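Local atomic coordinates of glucanase (Klebsiella pneumoniae, PDB entry 5GY3), a protein that probably hydrolyses internal beta-1,4-glucosidic bonds of cellulose, lichenin and cereal beta-glucans as a family 8 glycoside hydrolase. Residues Thr90-Ala93 and Trp94-Arg98. Residues are numbered along the deposited sequence; the frame is centred on the assembly and turned at random.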
ATOM      1  N   THR A  90       8.362  -0.824  -0.193  1.00  6.75           N
ATOM      2  CA  THR A  90       8.121  -0.953   1.241  1.00  7.12           C
ATOM      3  C   THR A  90       7.476  -2.291   1.573  1.00  8.86           C
ATOM      4  O   THR A  90       7.874  -2.966   2.533  1.00  7.86           O
ATOM      5  CB  THR A  90       7.223   0.200   1.706  1.00  8.05           C
ATOM      6  OG1 THR A  90       7.905   1.447   1.530  1.00  6.09           O
ATOM      7  CG2 THR A  90       6.818   0.034   3.154  1.00  5.76           C
ATOM      8  N   LEU A  91       6.448  -2.673   0.805  1.00  6.65           N
ATOM      9  CA  LEU A  91       5.729  -3.914   1.078  1.00  9.07           C
ATOM     10  C   LEU A  91       6.649  -5.116   0.952  1.00  8.21           C
ATOM     11  O   LEU A  91       6.584  -6.051   1.767  1.00  8.39           O
ATOM     12  CB  LEU A  91       4.554  -4.052   0.112  1.00  6.95           C
ATOM     13  CG  LEU A  91       3.441  -3.023   0.316  1.00 11.70           C
ATOM     14  CD1 LEU A  91       2.545  -2.977  -0.914  1.00 12.46           C
ATOM     15  CD2 LEU A  91       2.646  -3.363   1.563  1.00  9.84           C
ATOM     16  N   ILE A  92       7.509  -5.102  -0.070  1.00  7.25           N
ATOM     17  CA  ILE A  92       8.489  -6.170  -0.267  1.00 10.50           C
ATOM     18  C   ILE A  92       9.442  -6.242   0.921  1.00 10.71           C
ATOM     19  O   ILE A  92       9.698  -7.322   1.465  1.00  7.81           O
ATOM     20  CB  ILE A  92       9.247  -5.960  -1.592  1.00 10.93           C
ATOM     21  CG1 ILE A  92       8.310  -6.183  -2.793  1.00  9.48           C
ATOM     22  CG2 ILE A  92      10.475  -6.876  -1.659  1.00  9.61           C
ATOM     23  CD1 ILE A  92       8.814  -5.573  -4.141  1.00  9.48           C
ATOM     24  N   ALA A  93       9.989  -5.092   1.337  1.00  8.79           N
ATOM     25  CA  ALA A  93      10.927  -5.098   2.456  1.00  7.57           C
ATOM     26  C   ALA A  93      10.242  -5.537   3.741  1.00  7.18           C
ATOM     27  O   ALA A  93      10.854  -6.196   4.591  1.00  7.19           O
ATOM     28  CB  ALA A  93      11.556  -3.713   2.636  1.00  7.68           C
ATOM     29  N   TRP A  94       8.985  -5.137   3.916  1.00  5.68           N
ATOM     30  CA  TRP A  94       8.224  -5.515   5.103  1.00  8.03           C
ATOM     31  C   TRP A  94       7.948  -7.012   5.113  1.00  9.04           C
ATOM     32  O   TRP A  94       8.115  -7.676   6.144  1.00  7.98           O
ATOM     33  CB  TRP A  94       6.916  -4.717   5.126  1.00  7.26           C
ATOM     34  CG  TRP A  94       6.110  -4.846   6.366  1.00  7.75           C
ATOM     35  CD1 TRP A  94       6.549  -5.195   7.619  1.00  9.09           C
ATOM     36  CD2 TRP A  94       4.711  -4.602   6.482  1.00  7.74           C
ATOM     37  NE1 TRP A  94       5.496  -5.180   8.506  1.00  8.20           N
ATOM     38  CE2 TRP A  94       4.359  -4.815   7.831  1.00  8.52           C
ATOM     39  CE3 TRP A  94       3.716  -4.215   5.574  1.00  7.74           C
ATOM     40  CZ2 TRP A  94       3.051  -4.675   8.289  1.00  9.67           C
ATOM     41  CZ3 TRP A  94       2.417  -4.058   6.040  1.00  8.04           C
ATOM     42  CH2 TRP A  94       2.101  -4.279   7.385  1.00 10.34           C
ATOM     43  N   ALA A  95       7.544  -7.563   3.964  1.00  6.82           N
ATOM     44  CA  ALA A  95       7.320  -9.001   3.874  1.00  8.99           C
ATOM     45  C   ALA A  95       8.590  -9.786   4.205  1.00  8.06           C
ATOM     46  O   ALA A  95       8.528 -10.822   4.885  1.00 10.04           O
ATOM     47  CB  ALA A  95       6.807  -9.356   2.479  1.00  9.46           C
ATOM     48  N   LEU A  96       9.747  -9.308   3.732  1.00  8.79           N
ATOM     49  CA  LEU A  96      11.016  -9.976   4.025  1.00  8.00           C
ATOM     50  C   LEU A  96      11.329  -9.951   5.514  1.00  9.26           C
ATOM     51  O   LEU A  96      11.783 -10.954   6.077  1.00  7.39           O
ATOM     52  CB  LEU A  96      12.151  -9.321   3.235  1.00  8.45           C
ATOM     53  CG  LEU A  96      12.143  -9.723   1.756  1.00  8.54           C
ATOM     54  CD1 LEU A  96      12.914  -8.730   0.882  1.00  8.58           C
ATOM     55  CD2 LEU A  96      12.697 -11.151   1.602  1.00  8.42           C
ATOM     56  N   LEU A  97      11.105  -8.810   6.169  1.00  8.42           N
ATOM     57  CA  LEU A  97      11.288  -8.746   7.615  1.00  8.54           C
ATOM     58  C   LEU A  97      10.400  -9.767   8.321  1.00 12.25           C
ATOM     59  O   LEU A  97      10.848 -10.499   9.217  1.00 11.77           O
ATOM     60  CB  LEU A  97      10.995  -7.325   8.091  1.00 11.09           C
ATOM     61  CG  LEU A  97      11.706  -6.824   9.331  1.00 21.55           C
ATOM     62  CD1 LEU A  97      13.207  -7.030   9.125  1.00 20.44           C
ATOM     63  CD2 LEU A  97      11.380  -5.348   9.506  1.00 15.62           C
ATOM     64  N   ARG A  98       9.135  -9.855   7.908  1.00 10.14           N
ATOM     65  CA  ARG A  98       8.222 -10.802   8.536  1.00  9.66           C
ATOM     66  C   ARG A  98       8.596 -12.244   8.209  1.00 11.62           C
ATOM     67  O   ARG A  98       8.388 -13.142   9.038  1.00 11.35           O
ATOM     68  CB  ARG A  98       6.788 -10.474   8.117  1.00 11.12           C
ATOM     69  CG  ARG A  98       6.289  -9.181   8.788  1.00  9.51           C
ATOM     70  CD  ARG A  98       5.157  -8.483   8.024  1.00 11.49           C
ATOM     71  NE  ARG A  98       3.855  -9.133   8.158  1.00 15.06           N
ATOM     72  CZ  ARG A  98       2.919  -8.795   9.047  1.00 13.07           C
ATOM     73  NH1 ARG A  98       3.127  -7.819   9.916  1.00 12.91           N
ATOM     74  NH2 ARG A  98       1.754  -9.432   9.061  1.00 13.84           N
TER
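Two successive turns in the middle of helix 86-103, a helix of the (alpha/alpha)6 barrel expected of family 8 glycoside hydrolases, meet in a buried contact where Leu91 and Ile92 reach along the helix to Trp94 and Leu96. The alpha-helical conformation is evidenced by four i to i+4 backbone hydrogen bonds, running from Trp94 N to Thr90 O at 2.8 Å, through Ala95 N to Leu91 O and Leu96 N to Ile92 O, to Leu97 N with Ala93 O at 3.1 Å. Ala93 O is gripped a second time by the hydroxyl of Ser112, which ties this helix to helix 106-123.

Two side-chain pairs follow, one at i to i+4 and one at i to i+3, on different flanks. Ile92 and Leu96 lie alongside each other and point the same way, CG2 of Ile92 resting 4.0 Å from CD1 of Leu96; both also pack on Trp52 of helix 45-59. In the second pair, CD2 of Leu91 meets the indole of Trp94 at the edge, near the ring plane, 4.2 Å from CE3. With CG of Trp94 anti to the backbone N (chi1 -172°) and beside the carbonyl carbon, the ring is directed toward the following turn, where CD of Arg98 lies 3.3 Å above one face, offset toward the rim; the guanidinium runs on to a salt bridge with Asp308. Beyond the helix, Trp94 meets the ring of Trp227 and packs against Pro156, Ala157 and Ala160.

Leu91 also lies about 5 Å, side chain to side chain, from Asp87, the predicted nucleophile one turn earlier. The four carbonyls are satisfied by N-H groups one turn on, that of Ala93 also by Ser112, so the contact links successive turns whose apolar side chains can pack against helices 29-41, 45-59, 106-123 and 155-164.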